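Local structure of carbon monoxide oxidation system transcription regulator CooA-1 (6CPB) at residues R42-L47 / F75-R80; A71-C76 / M113-G118; E23-R28 / I91-I96. The protein is a heme-binding, carbon monoxide-sensing regulator that probably binds DNA to control transcription, represented here by its heme (sensor) domain without the DNA-binding part. All blocks are in the same frame, centred on the assembly; numbering follows the deposited sequence.

Contact 1: residues R42-L47 / F75-R80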
loop_
_atom_site.group_PDB
_atom_site.type_symbol
_atom_site.label_atom_id
_atom_site.label_comp_id
_atom_site.label_asym_id
_atom_site.label_seq_id
_atom_site.Cartn_x
_atom_site.Cartn_y
_atom_site.Cartn_z
ATOM N N ARG A 42 -3.438 -7.631 -17.951
ATOM C CA ARG A 42 -4.518 -8.002 -17.053
ATOM C C ARG A 42 -4.253 -7.444 -15.663
ATOM O O ARG A 42 -3.137 -7.554 -15.137
ATOM C CB ARG A 42 -4.668 -9.521 -17.018
ATOM C CG ARG A 42 -5.227 -10.095 -18.317
ATOM C CD ARG A 42 -6.508 -10.863 -18.083
ATOM N NE ARG A 42 -7.518 -10.029 -17.440
ATOM C CZ ARG A 42 -8.706 -10.465 -17.037
ATOM N NH1 ARG A 42 -9.552 -9.625 -16.459
ATOM N NH2 ARG A 42 -9.048 -11.735 -17.205
ATOM N N ASN A 43 -5.285 -6.852 -15.079
ATOM C CA ASN A 43 -5.236 -6.294 -13.731
ATOM C C ASN A 43 -5.696 -7.389 -12.776
ATOM O O ASN A 43 -6.884 -7.728 -12.719
ATOM C CB ASN A 43 -6.119 -5.055 -13.640
ATOM C CG ASN A 43 -5.873 -4.280 -12.379
ATOM O OD1 ASN A 43 -5.339 -4.823 -11.415
ATOM N ND2 ASN A 43 -6.237 -3.002 -12.377
ATOM N N LEU A 44 -4.742 -7.975 -12.068
ATOM C CA LEU A 44 -4.963 -9.182 -11.298
ATOM C C LEU A 44 -4.406 -9.013 -9.893
ATOM O O LEU A 44 -3.464 -8.248 -9.661
ATOM C CB LEU A 44 -4.207 -10.367 -11.934
ATOM C CG LEU A 44 -4.347 -10.672 -13.414
ATOM C CD1 LEU A 44 -3.241 -11.657 -13.778
ATOM C CD2 LEU A 44 -5.724 -11.242 -13.708
ATOM N N VAL A 45 -4.978 -9.774 -8.968
ATOM C CA VAL A 45 -4.473 -9.925 -7.613
ATOM C C VAL A 45 -3.998 -11.357 -7.471
ATOM O O VAL A 45 -4.688 -12.282 -7.906
ATOM C CB VAL A 45 -5.584 -9.603 -6.600
ATOM C CG1 VAL A 45 -5.163 -9.951 -5.194
ATOM C CG2 VAL A 45 -5.967 -8.136 -6.719
ATOM N N PHE A 46 -2.818 -11.545 -6.895
ATOM C CA PHE A 46 -2.283 -12.883 -6.705
ATOM C C PHE A 46 -1.778 -13.078 -5.289
ATOM O O PHE A 46 -1.230 -12.162 -4.674
ATOM C CB PHE A 46 -1.189 -13.231 -7.722
ATOM C CG PHE A 46 0.104 -12.503 -7.503
ATOM C CD1 PHE A 46 0.313 -11.258 -8.063
ATOM C CD2 PHE A 46 1.109 -13.065 -6.722
ATOM C CE1 PHE A 46 1.519 -10.581 -7.846
ATOM C CE2 PHE A 46 2.295 -12.403 -6.500
ATOM C CZ PHE A 46 2.507 -11.166 -7.062
ATOM N N LEU A 47 -1.965 -14.300 -4.805
ATOM C CA LEU A 47 -1.594 -14.747 -3.475
ATOM C C LEU A 47 -0.520 -15.823 -3.625
ATOM O O LEU A 47 -0.691 -16.754 -4.412
ATOM C CB LEU A 47 -2.862 -15.336 -2.819
ATOM C CG LEU A 47 -2.786 -15.988 -1.453
ATOM C CD1 LEU A 47 -2.044 -15.112 -0.439
ATOM C CD2 LEU A 47 -4.207 -16.278 -0.986
ATOM N N PHE A 75 -0.355 -9.647 -3.548
ATOM C CA PHE A 75 0.066 -8.461 -4.300
ATOM C C PHE A 75 -0.765 -8.411 -5.588
ATOM O O PHE A 75 -1.787 -9.094 -5.700
ATOM C CB PHE A 75 1.599 -8.459 -4.455
ATOM C CG PHE A 75 2.179 -7.192 -5.070
ATOM C CD1 PHE A 75 1.791 -5.925 -4.650
ATOM C CD2 PHE A 75 3.117 -7.292 -6.080
ATOM C CE1 PHE A 75 2.316 -4.791 -5.250
ATOM C CE2 PHE A 75 3.655 -6.168 -6.662
ATOM C CZ PHE A 75 3.261 -4.915 -6.240
ATOM N N CYS A 76 -0.359 -7.585 -6.553
ATOM C CA CYS A 76 -1.194 -7.351 -7.712
ATOM C C CYS A 76 -0.345 -6.820 -8.855
ATOM O O CYS A 76 0.766 -6.313 -8.656
ATOM C CB CYS A 76 -2.291 -6.349 -7.372
ATOM S SG CYS A 76 -1.654 -4.816 -6.638
ATOM N N THR A 77 -0.895 -6.942 -10.057
ATOM C CA THR A 77 -0.306 -6.319 -11.230
ATOM C C THR A 77 -0.787 -4.869 -11.314
ATOM O O THR A 77 -1.407 -4.344 -10.385
ATOM C CB THR A 77 -0.635 -7.120 -12.481
ATOM O OG1 THR A 77 -2.048 -7.059 -12.689
ATOM C CG2 THR A 77 -0.177 -8.561 -12.364
ATOM N N HIS A 78 -0.486 -4.191 -12.420
ATOM C CA HIS A 78 -0.835 -2.780 -12.586
ATOM C C HIS A 78 -0.193 -1.902 -11.517
ATOM O O HIS A 78 -0.723 -0.856 -11.137
ATOM C CB HIS A 78 -2.347 -2.567 -12.657
ATOM C CG HIS A 78 -2.930 -2.877 -13.997
ATOM N ND1 HIS A 78 -3.812 -2.032 -14.632
ATOM C CD2 HIS A 78 -2.757 -3.935 -14.824
ATOM C CE1 HIS A 78 -4.160 -2.556 -15.793
ATOM N NE2 HIS A 78 -3.528 -3.707 -15.936
ATOM N N THR A 79 0.973 -2.316 -11.029
ATOM C CA THR A 79 1.704 -1.566 -10.015
ATOM C C THR A 79 3.142 -1.282 -10.446
ATOM O O THR A 79 4.008 -1.044 -9.594
ATOM C CB THR A 79 1.648 -2.318 -8.685
ATOM O OG1 THR A 79 2.108 -3.662 -8.888
ATOM C CG2 THR A 79 0.213 -2.349 -8.156
ATOM N N ARG A 80 3.402 -1.299 -11.753
ATOM C CA ARG A 80 4.670 -0.846 -12.327
ATOM C C ARG A 80 5.870 -1.664 -11.851
ATOM O O ARG A 80 7.008 -1.193 -11.894
ATOM C CB ARG A 80 4.894 0.657 -12.125
ATOM C CG ARG A 80 3.796 1.512 -12.725
ATOM C CD ARG A 80 4.153 2.984 -12.634
ATOM N NE ARG A 80 2.962 3.823 -12.519
ATOM C CZ ARG A 80 2.419 4.548 -13.494
ATOM N NH1 ARG A 80 2.949 4.575 -14.710
ATOM N NH2 ARG A 80 1.331 5.264 -13.240
HETATM O O HOH W 1 -3.955 -3.880 -9.317
#
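Asn43 and His78 illustrate how a flat amide can be laid against an imidazole in a cyclic nucleotide-binding (cupin-type) beta fold, where the start of strand 44-50 and the end of strand 74-76, antiparallel neighbours, pass into loops. The amide and ring planes are 15° apart and stacked, although the two side chains cross at about a right angle. CB of Asn43 stands over the centre of the His78 ring, 3.6 Å from its centroid, a CH-pi contact almost along the ring normal. The amide reaches over the ring because CG of Asn43 is anti to its backbone N (chi1 -168°), which leaves OD1 turned to a water that also donates to Thr77 O. The polar end of the imidazole is held through NE2, hydrogen-bonded to Glu41 O.

His78 is an axial ligand of heme iron in a structure of this protein; in the present model it carries no heme. With an alanine here the axial ligand is gone, and the Asn43 amide is likely to lose its stacking partner and Glu41 O this donor.

Deeper in the sheet, Phe46 and Phe75 form a hydrogen-bonded pair, their side chains side by side and pointing the same way. CZ of Phe46 arrives at the edge of the Phe75 ring and touches Phe75 CB at 3.9 Å. On the opposite face of the sheet, Val45 CG2 packs on Cys76 CB at 4.1 Å.

Where the strand pairing ends, the Thr77 hydroxyl continues it: OG1 accepts from Leu44 N at 2.9 Å and donates, in the carbonyl plane and on a lone pair, to Arg42 O at 2.7 Å.

Contact 2: residues A71-C76 / M113-G118. With SO4 (sulfate ion), chain D.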
loop_
_atom_site.group_PDB
_atom_site.type_symbol
_atom_site.label_atom_id
_atom_site.label_comp_id
_atom_site.label_asym_id
_atom_site.label_seq_id
_atom_site.Cartn_x
_atom_site.Cartn_y
_atom_site.Cartn_z
ATOM N N ALA A 71 5.162 -17.030 1.368
ATOM C CA ALA A 71 3.901 -17.746 1.274
ATOM C C ALA A 71 2.910 -17.135 2.257
ATOM O O ALA A 71 3.236 -16.909 3.422
ATOM C CB ALA A 71 4.128 -19.229 1.573
ATOM N N GLY A 72 1.705 -16.832 1.763
ATOM C CA GLY A 72 0.690 -16.148 2.535
ATOM C C GLY A 72 0.642 -14.656 2.328
ATOM O O GLY A 72 -0.176 -13.995 2.970
ATOM N N ASP A 73 1.477 -14.111 1.450
ATOM C CA ASP A 73 1.420 -12.703 1.077
ATOM C C ASP A 73 0.724 -12.522 -0.269
ATOM O O ASP A 73 0.779 -13.389 -1.149
ATOM C CB ASP A 73 2.820 -12.084 0.971
ATOM C CG ASP A 73 3.468 -11.809 2.314
ATOM O OD1 ASP A 73 2.765 -11.500 3.291
ATOM O OD2 ASP A 73 4.727 -11.842 2.368
ATOM N N ILE A 74 0.083 -11.365 -0.423
ATOM C CA ILE A 74 -0.723 -11.037 -1.595
ATOM C C ILE A 74 -0.219 -9.744 -2.229
ATOM O O ILE A 74 0.281 -8.850 -1.544
ATOM C CB ILE A 74 -2.211 -10.936 -1.155
ATOM C CG1 ILE A 74 -3.182 -11.102 -2.328
ATOM C CG2 ILE A 74 -2.492 -9.658 -0.412
ATOM C CD1 ILE A 74 -4.614 -11.326 -1.879
ATOM N N PHE A 75 -0.355 -9.647 -3.548
ATOM C CA PHE A 75 0.066 -8.461 -4.300
ATOM C C PHE A 75 -0.765 -8.411 -5.588
ATOM O O PHE A 75 -1.787 -9.094 -5.700
ATOM C CB PHE A 75 1.599 -8.459 -4.455
ATOM C CG PHE A 75 2.179 -7.192 -5.070
ATOM C CD1 PHE A 75 1.791 -5.925 -4.650
ATOM C CD2 PHE A 75 3.117 -7.292 -6.080
ATOM C CE1 PHE A 75 2.316 -4.791 -5.250
ATOM C CE2 PHE A 75 3.655 -6.168 -6.662
ATOM C CZ PHE A 75 3.261 -4.915 -6.240
ATOM N N CYS A 76 -0.359 -7.585 -6.553
ATOM C CA CYS A 76 -1.194 -7.351 -7.712
ATOM C C CYS A 76 -0.345 -6.820 -8.855
ATOM O O CYS A 76 0.766 -6.313 -8.656
ATOM C CB CYS A 76 -2.291 -6.349 -7.372
ATOM S SG CYS A 76 -1.654 -4.816 -6.638
ATOM N N MET A 113 -2.886 -7.275 2.091
ATOM C CA MET A 113 -2.554 -6.405 0.975
ATOM C C MET A 113 -2.099 -5.034 1.459
ATOM O O MET A 113 -1.156 -4.452 0.907
ATOM C CB MET A 113 -3.756 -6.282 0.047
ATOM C CG MET A 113 -3.461 -5.472 -1.184
ATOM S SD MET A 113 -4.787 -5.505 -2.362
ATOM C CE MET A 113 -4.529 -7.119 -3.109
ATOM N N VAL A 114 -2.771 -4.490 2.474
ATOM C CA VAL A 114 -2.355 -3.221 3.062
ATOM C C VAL A 114 -0.942 -3.326 3.614
ATOM O O VAL A 114 -0.115 -2.430 3.416
ATOM C CB VAL A 114 -3.360 -2.786 4.151
ATOM C CG1 VAL A 114 -2.783 -1.677 5.020
ATOM C CG2 VAL A 114 -4.680 -2.349 3.529
ATOM N N LYS A 115 -0.649 -4.411 4.325
ATOM C CA LYS A 115 0.680 -4.598 4.905
ATOM C C LYS A 115 1.750 -4.639 3.811
ATOM O O LYS A 115 2.791 -3.969 3.912
ATOM C CB LYS A 115 0.664 -5.883 5.745
ATOM C CG LYS A 115 1.918 -6.173 6.540
ATOM C CD LYS A 115 2.980 -6.903 5.753
ATOM C CE LYS A 115 2.536 -8.262 5.256
ATOM N NZ LYS A 115 3.695 -9.009 4.683
ATOM N N VAL A 116 1.505 -5.425 2.759
ATOM C CA VAL A 116 2.459 -5.576 1.659
ATOM C C VAL A 116 2.670 -4.248 0.937
ATOM O O VAL A 116 3.815 -3.831 0.690
ATOM C CB VAL A 116 1.983 -6.678 0.689
ATOM C CG1 VAL A 116 2.781 -6.649 -0.603
ATOM C CG2 VAL A 116 2.068 -8.056 1.332
ATOM N N LEU A 117 1.576 -3.560 0.590
ATOM C CA LEU A 117 1.703 -2.292 -0.124
ATOM C C LEU A 117 2.406 -1.255 0.732
ATOM O O LEU A 117 3.203 -0.458 0.221
ATOM C CB LEU A 117 0.332 -1.785 -0.565
ATOM C CG LEU A 117 -0.340 -2.569 -1.697
ATOM C CD1 LEU A 117 -1.759 -2.074 -1.892
ATOM C CD2 LEU A 117 0.418 -2.498 -3.001
ATOM N N GLY A 118 2.112 -1.233 2.033
ATOM C CA GLY A 118 2.788 -0.299 2.913
ATOM C C GLY A 118 4.283 -0.539 2.963
ATOM O O GLY A 118 5.074 0.409 2.958
HETATM S S SO4 D . 2.609 -10.821 8.444
HETATM O O1 SO4 D . 2.009 -12.009 9.050
HETATM O O2 SO4 D . 1.719 -9.678 8.645
HETATM O O3 SO4 D . 3.899 -10.551 9.073
HETATM O O4 SO4 D . 2.800 -11.061 7.015
HETATM O O HOH W 2 -0.264 -6.107 -1.769
#
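A chi1 of -174° carries the Lys115 chain away from its own backbone N, and bends at chi2 and chi3 take it across the flank of its helix and bring NZ to Asp73, whose own CG lies beside its backbone N. The result is a salt bridge of 3.0 Å between Lys115 NZ and Asp73 OD1, in a strand-on-helix packing: strand 74-76 of the cyclic nucleotide-binding beta fold crosses the 113-118 part of the long helix 108-135 at -65°, the axes 7.6 Å apart at closest. The ammonium group meets the carboxylate from above its plane, 43° out of it. Asp73 has two further partners outside the two segments: OD2 is bonded to Glu70 N and OD1 to Asn112 ND2. Lys115 NZ also makes a weak bond to a sulfate ion, probably from the crystallisation liquor.

The apolar part lies further along the strand. Ile74 CG2 presses on the helix backbone and on Met113 CB, 3.6 Å away. Val116 points toward the strand, and its CB and both methyls close on the carbonyl oxygen of Ile74 from one side, CG1 at 3.5 Å. Leu117 crosses Phe75 at about a right angle, with CD2 meeting the ring edge in plane, 3.7 Å from CE1. On its far side the helix faces its counterpart, Val114 packing on Val114 of the second subunit.

A water in the plane of the same ring, at its edge, donates to Ile74 O at 2.8 Å and, at a longer 3.3 Å, to Met113 O.

Contact 3: residues E23-R28 / I91-I96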
loop_
_atom_site.group_PDB
_atom_site.type_symbol
_atom_site.label_atom_id
_atom_site.label_comp_id
_atom_site.label_asym_id
_atom_site.label_seq_id
_atom_site.Cartn_x
_atom_site.Cartn_y
_atom_site.Cartn_z
ATOM N N GLU A 23 -12.496 -19.697 -6.556
ATOM C CA GLU A 23 -12.689 -18.671 -7.571
ATOM C C GLU A 23 -11.383 -18.269 -8.224
ATOM O O GLU A 23 -11.400 -17.724 -9.330
ATOM C CB GLU A 23 -13.325 -17.438 -6.946
ATOM C CG GLU A 23 -14.700 -17.704 -6.373
ATOM C CD GLU A 23 -15.322 -16.467 -5.771
ATOM O OE1 GLU A 23 -14.987 -15.350 -6.212
ATOM O OE2 GLU A 23 -16.157 -16.618 -4.856
ATOM N N PHE A 24 -10.261 -18.511 -7.558
ATOM C CA PHE A 24 -8.943 -18.157 -8.068
ATOM C C PHE A 24 -8.434 -19.256 -8.995
ATOM O O PHE A 24 -8.751 -20.436 -8.831
ATOM C CB PHE A 24 -7.938 -18.029 -6.912
ATOM C CG PHE A 24 -8.168 -16.859 -5.978
ATOM C CD1 PHE A 24 -9.242 -16.836 -5.096
ATOM C CD2 PHE A 24 -7.261 -15.811 -5.945
ATOM C CE1 PHE A 24 -9.407 -15.772 -4.222
ATOM C CE2 PHE A 24 -7.421 -14.756 -5.065
ATOM C CZ PHE A 24 -8.497 -14.735 -4.207
ATOM N N ARG A 25 -7.647 -18.855 -9.979
ATOM C CA ARG A 25 -6.865 -19.788 -10.774
ATOM C C ARG A 25 -5.499 -19.999 -10.128
ATOM O O ARG A 25 -5.027 -19.186 -9.343
ATOM C CB ARG A 25 -6.691 -19.275 -12.202
ATOM C CG ARG A 25 -7.964 -19.354 -13.047
ATOM C CD ARG A 25 -7.678 -18.945 -14.499
ATOM N NE ARG A 25 -8.829 -19.120 -15.385
ATOM C CZ ARG A 25 -9.795 -18.221 -15.560
ATOM N NH1 ARG A 25 -9.771 -17.066 -14.908
ATOM N NH2 ARG A 25 -10.793 -18.476 -16.391
ATOM N N GLU A 26 -4.864 -21.107 -10.466
ATOM C CA GLU A 26 -3.569 -21.470 -9.911
ATOM C C GLU A 26 -2.527 -21.501 -11.016
ATOM O O GLU A 26 -2.837 -21.825 -12.162
ATOM C CB GLU A 26 -3.683 -22.848 -9.276
ATOM C CG GLU A 26 -2.593 -23.279 -8.349
ATOM C CD GLU A 26 -3.086 -24.395 -7.424
ATOM O OE1 GLU A 26 -4.152 -24.975 -7.713
ATOM O OE2 GLU A 26 -2.428 -24.686 -6.415
ATOM N N GLN A 27 -1.284 -21.169 -10.668
ATOM C CA GLN A 27 -0.186 -21.262 -11.624
ATOM C C GLN A 27 1.092 -21.556 -10.857
ATOM O O GLN A 27 1.283 -21.061 -9.744
ATOM C CB GLN A 27 -0.076 -19.969 -12.435
ATOM C CG GLN A 27 0.847 -20.082 -13.639
ATOM C CD GLN A 27 0.579 -19.009 -14.678
ATOM O OE1 GLN A 27 -0.480 -18.377 -14.693
ATOM N NE2 GLN A 27 1.524 -18.812 -15.573
ATOM N N ARG A 28 1.954 -22.362 -11.473
ATOM C CA ARG A 28 3.225 -22.767 -10.899
ATOM C C ARG A 28 4.385 -22.132 -11.655
ATOM O O ARG A 28 4.321 -21.933 -12.874
ATOM C CB ARG A 28 3.370 -24.285 -10.978
ATOM C CG ARG A 28 2.426 -25.039 -10.081
ATOM C CD ARG A 28 2.336 -26.514 -10.431
ATOM N NE ARG A 28 3.594 -27.243 -10.277
ATOM C CZ ARG A 28 4.029 -27.792 -9.148
ATOM N NH1 ARG A 28 3.336 -27.670 -8.026
ATOM N NH2 ARG A 28 5.179 -28.456 -9.139
ATOM N N ILE A 91 1.021 -19.817 -7.108
ATOM C CA ILE A 91 0.159 -18.686 -6.795
ATOM C C ILE A 91 -1.292 -19.031 -7.093
ATOM O O ILE A 91 -1.601 -19.908 -7.904
ATOM C CB ILE A 91 0.533 -17.392 -7.532
ATOM C CG1 ILE A 91 0.126 -17.464 -9.007
ATOM C CG2 ILE A 91 2.008 -17.070 -7.332
ATOM C CD1 ILE A 91 0.449 -16.205 -9.803
ATOM N N LEU A 92 -2.177 -18.299 -6.421
ATOM C CA LEU A 92 -3.594 -18.211 -6.755
ATOM C C LEU A 92 -3.847 -16.791 -7.237
ATOM O O LEU A 92 -3.383 -15.841 -6.606
ATOM C CB LEU A 92 -4.456 -18.493 -5.517
ATOM C CG LEU A 92 -4.372 -19.915 -4.971
ATOM C CD1 LEU A 92 -5.260 -20.043 -3.744
ATOM C CD2 LEU A 92 -4.767 -20.951 -6.026
ATOM N N TYR A 93 -4.589 -16.629 -8.337
ATOM C CA TYR A 93 -4.852 -15.285 -8.848
ATOM C C TYR A 93 -6.288 -15.127 -9.325
ATOM O O TYR A 93 -6.945 -16.089 -9.725
ATOM C CB TYR A 93 -3.878 -14.887 -9.974
ATOM C CG TYR A 93 -3.968 -15.723 -11.227
ATOM C CD1 TYR A 93 -3.235 -16.883 -11.349
ATOM C CD2 TYR A 93 -4.766 -15.343 -12.296
ATOM C CE1 TYR A 93 -3.287 -17.646 -12.488
ATOM C CE2 TYR A 93 -4.817 -16.097 -13.452
ATOM C CZ TYR A 93 -4.084 -17.255 -13.529
ATOM O OH TYR A 93 -4.118 -18.031 -14.660
ATOM N N THR A 94 -6.754 -13.883 -9.294
ATOM C CA THR A 94 -8.073 -13.539 -9.813
ATOM C C THR A 94 -8.042 -12.094 -10.295
ATOM O O THR A 94 -7.148 -11.335 -9.954
ATOM C CB THR A 94 -9.160 -13.785 -8.754
ATOM O OG1 THR A 94 -10.451 -13.777 -9.371
ATOM C CG2 THR A 94 -9.156 -12.738 -7.656
ATOM N N ASP A 95 -9.022 -11.718 -11.108
ATOM C CA ASP A 95 -9.065 -10.347 -11.600
ATOM C C ASP A 95 -9.452 -9.385 -10.480
ATOM O O ASP A 95 -10.151 -9.750 -9.531
ATOM C CB ASP A 95 -10.063 -10.218 -12.744
ATOM C CG ASP A 95 -11.466 -10.564 -12.319
ATOM O OD1 ASP A 95 -11.790 -11.768 -12.285
ATOM O OD2 ASP A 95 -12.232 -9.636 -11.979
ATOM N N ILE A 96 -9.007 -8.131 -10.614
ATOM C CA ILE A 96 -9.155 -7.157 -9.532
ATOM C C ILE A 96 -10.620 -6.937 -9.155
ATOM O O ILE A 96 -10.946 -6.820 -7.968
ATOM C CB ILE A 96 -8.426 -5.840 -9.870
ATOM C CG1 ILE A 96 -8.381 -4.939 -8.631
ATOM C CG2 ILE A 96 -9.082 -5.126 -11.058
ATOM C CD1 ILE A 96 -7.542 -3.699 -8.795
HETATM O O HOH W 3 -10.583 -15.948 -11.048
HETATM O O HOH W 4 -8.248 -16.035 -12.516
#
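Phe24 and Thr94 mark the tightly packed end of this contact. The Thr94 methyl CG2 sits over one face of the Phe24 ring, displaced toward the rim, 4.1 Å from the centroid, while Tyr93 N lies in plane at the ring's edge. Phe24 CB meets Leu92 CB at 3.8 Å, the two side chains crossing at about a right angle, and Ile102 of helix 96-105 also covers the phenyl group.

The framework is an antiparallel beta pairing in the sheet of the cyclic nucleotide-binding fold, with strand 25-29 at its outer edge within the chain and strand 89-95 next to it. Arg25 with Tyr93 and Gln27 with Ile91 are hydrogen-bonded pairs; Glu26 with Leu92 between them is non-hydrogen-bonded, and Leu92 CA comes to 3.1 Å from Arg25 O.

On the face with Arg25, Gln27 and Tyr93, Ile91 and Tyr93 pack against Tyr36. A chi1 of 64° sets Tyr93 CG between backbone N and carbonyl carbon and swings the ring toward the edge strand, where Arg25 CB lies over one ring face, 3.9 Å from the centroid. Gln27 OE1 approaches Tyr93 CE1 at 3.6 Å, its amide plane turned 64° from the ring. The solvent side is the outer ends of Arg25 and Gln27, with Glu23 and Glu26. The extended Arg25 chain runs past Tyr93 OH, and a water in the plane of the guanidinium accepts from NH1 and donates to Tyr93 O. Glu26, on the face with Leu92, directs OE2 into a salt bridge with Lys49. At the margin another water donates to Glu23 O at 2.6 Å and bonds Thr94 OG1.

How the contacts relate
From the N terminus, segment 23-28 opens first and waits until 91-96 to close contact 3, the longest loop of the three. Contact 1 lies wholly within that loop, linking 42-47 to 75-80 through intervening residues that are strand and turn. Contact 2 starts at 71-76, overlapping contact 1 in Phe75 and Cys76, and closes only at 113-118, so it crosses contact 3. Strand 44-50 sits between strands 89-95 and 74-76, joining contacts 1 and 3 through probable backbone hydrogen bonds such as Val45 N to Thr94 O (2.8 Å). Contact 2 then fastens the sheet to the long helix, and meets contact 1 where Ile74 CD1 touches Val45 CG1 at 3.6 Å.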